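Local coordinates for protein peptidoglycan-N-acetylglucosamine deacetylase BC_1960 (Bacillus cereus, PDB 4L1G) that removes the acetyl group from N-acetylglucosamine residues of cell-wall peptidoglycan, using a zinc ion, and also acts on soluble chitin and its oligomers, at residues Thr207-Val212 against Asp240-Gln245. Sequence-based numbering, arbitrary orientation.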
loop_
_atom_site.group_PDB
_atom_site.type_symbol
_atom_site.label_atom_id
_atom_site.label_comp_id
_atom_site.label_asym_id
_atom_site.label_seq_id
_atom_site.Cartn_x
_atom_site.Cartn_y
_atom_site.Cartn_z
ATOM N N THR A 207 -18.606 -7.264 6.662
ATOM C CA THR A 207 -18.303 -6.081 7.458
ATOM C C THR A 207 -17.346 -5.164 6.706
ATOM O O THR A 207 -17.560 -3.952 6.628
ATOM C CB THR A 207 -17.676 -6.461 8.815
ATOM O OG1 THR A 207 -18.607 -7.246 9.571
ATOM C CG2 THR A 207 -17.310 -5.215 9.606
ATOM N N ILE A 208 -16.294 -5.754 6.150
ATOM C CA ILE A 208 -15.305 -5.006 5.385
ATOM C C ILE A 208 -15.925 -4.377 4.143
ATOM O O ILE A 208 -15.675 -3.210 3.837
ATOM C CB ILE A 208 -14.120 -5.904 4.984
ATOM C CG1 ILE A 208 -13.387 -6.379 6.239
ATOM C CG2 ILE A 208 -13.168 -5.164 4.058
ATOM C CD1 ILE A 208 -12.312 -7.400 5.973
ATOM N N THR A 209 -16.751 -5.151 3.443
ATOM C CA THR A 209 -17.392 -4.682 2.217
ATOM C C THR A 209 -18.330 -3.504 2.474
ATOM O O THR A 209 -18.281 -2.499 1.762
ATOM C CB THR A 209 -18.173 -5.814 1.518
ATOM O OG1 THR A 209 -17.268 -6.862 1.150
ATOM C CG2 THR A 209 -18.875 -5.293 0.270
ATOM N N ASN A 210 -19.179 -3.630 3.491
ATOM C CA ASN A 210 -20.103 -2.558 3.847
ATOM C C ASN A 210 -19.358 -1.302 4.279
ATOM O O ASN A 210 -19.786 -0.181 4.000
ATOM C CB ASN A 210 -21.063 -3.006 4.952
ATOM C CG ASN A 210 -21.987 -4.126 4.508
ATOM O OD1 ASN A 210 -22.157 -4.375 3.313
ATOM N ND2 ASN A 210 -22.594 -4.805 5.474
ATOM N N ASN A 211 -18.236 -1.504 4.960
ATOM C CA ASN A 211 -17.373 -0.411 5.374
ATOM C C ASN A 211 -16.786 0.314 4.166
ATOM O O ASN A 211 -16.922 1.531 4.039
ATOM C CB ASN A 211 -16.260 -0.947 6.278
ATOM C CG ASN A 211 -15.249 0.118 6.669
ATOM O OD1 ASN A 211 -15.536 1.315 6.638
ATOM N ND2 ASN A 211 -14.054 -0.321 7.048
ATOM N N VAL A 212 -16.141 -0.443 3.282
ATOM C CA VAL A 212 -15.503 0.123 2.095
ATOM C C VAL A 212 -16.493 0.847 1.185
ATOM O O VAL A 212 -16.241 1.972 0.761
ATOM C CB VAL A 212 -14.751 -0.957 1.280
ATOM C CG1 VAL A 212 -14.290 -0.400 -0.057
ATOM C CG2 VAL A 212 -13.568 -1.489 2.069
ATOM N N ASP A 240 -14.001 -10.105 -3.479
ATOM C CA ASP A 240 -14.997 -10.645 -4.404
ATOM C C ASP A 240 -16.273 -9.807 -4.415
ATOM O O ASP A 240 -17.061 -9.886 -5.354
ATOM C CB ASP A 240 -15.331 -12.102 -4.065
ATOM C CG ASP A 240 -14.241 -13.069 -4.496
ATOM O OD1 ASP A 240 -14.112 -14.143 -3.868
ATOM O OD2 ASP A 240 -13.517 -12.760 -5.465
ATOM N N LYS A 241 -16.471 -9.011 -3.369
ATOM C CA LYS A 241 -17.641 -8.143 -3.275
ATOM C C LYS A 241 -17.276 -6.687 -3.530
ATOM O O LYS A 241 -17.986 -5.975 -4.242
ATOM C CB LYS A 241 -18.297 -8.274 -1.900
ATOM C CG LYS A 241 -18.975 -9.609 -1.646
ATOM C CD LYS A 241 -19.548 -9.659 -0.240
ATOM C CE LYS A 241 -20.306 -10.949 0.011
ATOM N NZ LYS A 241 -21.533 -11.037 -0.824
ATOM N N ILE A 242 -16.166 -6.253 -2.942
ATOM C CA ILE A 242 -15.722 -4.864 -3.032
ATOM C C ILE A 242 -15.508 -4.412 -4.472
ATOM O O ILE A 242 -15.989 -3.353 -4.882
ATOM C CB ILE A 242 -14.417 -4.648 -2.239
ATOM C CG1 ILE A 242 -14.691 -4.709 -0.735
ATOM C CG2 ILE A 242 -13.777 -3.319 -2.601
ATOM C CD1 ILE A 242 -13.441 -4.625 0.112
ATOM N N ILE A 243 -14.794 -5.226 -5.240
ATOM C CA ILE A 243 -14.432 -4.860 -6.605
ATOM C C ILE A 243 -15.628 -4.697 -7.557
ATOM O O ILE A 243 -15.767 -3.645 -8.182
ATOM C CB ILE A 243 -13.354 -5.809 -7.186
ATOM C CG1 ILE A 243 -12.066 -5.701 -6.363
ATOM C CG2 ILE A 243 -13.089 -5.491 -8.646
ATOM C CD1 ILE A 243 -10.992 -6.688 -6.769
ATOM N N PRO A 244 -16.504 -5.718 -7.664
ATOM C CA PRO A 244 -17.620 -5.515 -8.596
ATOM C C PRO A 244 -18.626 -4.462 -8.124
ATOM O O PRO A 244 -19.187 -3.750 -8.959
ATOM C CB PRO A 244 -18.280 -6.897 -8.660
ATOM C CG PRO A 244 -17.927 -7.543 -7.374
ATOM C CD PRO A 244 -16.548 -7.056 -7.043
ATOM N N GLN A 245 -18.846 -4.357 -6.816
ATOM C CA GLN A 245 -19.799 -3.376 -6.295
ATOM C C GLN A 245 -19.347 -1.936 -6.527
ATOM O O GLN A 245 -20.170 -1.055 -6.774
ATOM C CB GLN A 245 -20.099 -3.619 -4.812
ATOM C CG GLN A 245 -21.011 -4.812 -4.555
ATOM C CD GLN A 245 -21.385 -4.966 -3.091
ATOM O OE1 GLN A 245 -21.356 -4.003 -2.326
ATOM N NE2 GLN A 245 -21.734 -6.185 -2.695
#
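T209 and I242 have the nearest CA atoms across the two helices, 5.5 Å apart; T209 aims at the partner helix, I242 reaches over with its outer carbons, and the two side chains run alongside each other, head to tail. T209 reaches across with both branches. Its chi1 of -61° sets OG1 beside the backbone N, where it is hydrogen-bonded to O of A205 one turn back, and sends CG2 toward Q245. OG1 of T209 therefore meets CB of K241, 3.5 Å away, only in van der Waals contact. CG2 of T209 also touches CB of K241, and lies 3.8 Å from OE1 of Q245; both of these chains run at about a right angle to the threonine. CB of K241, and further out CD, pass OG1 of T209 before the exposed chain carries the amine away. On the buried side, CD1 of I242 packs 3.7 Å from CG2 of V212 and 4.0 Å from CG2 of I208, while CG2 of I242 rests 3.9 Å from CG1 of V212. The short axes approach to 9.2 Å, running the same way with a crossing angle of -26°: neighbouring outer helices, 205-215 and 233-248, joined through strand 221-225 in the (beta/alpha) barrel of the NodB-type polysaccharide deacetylases.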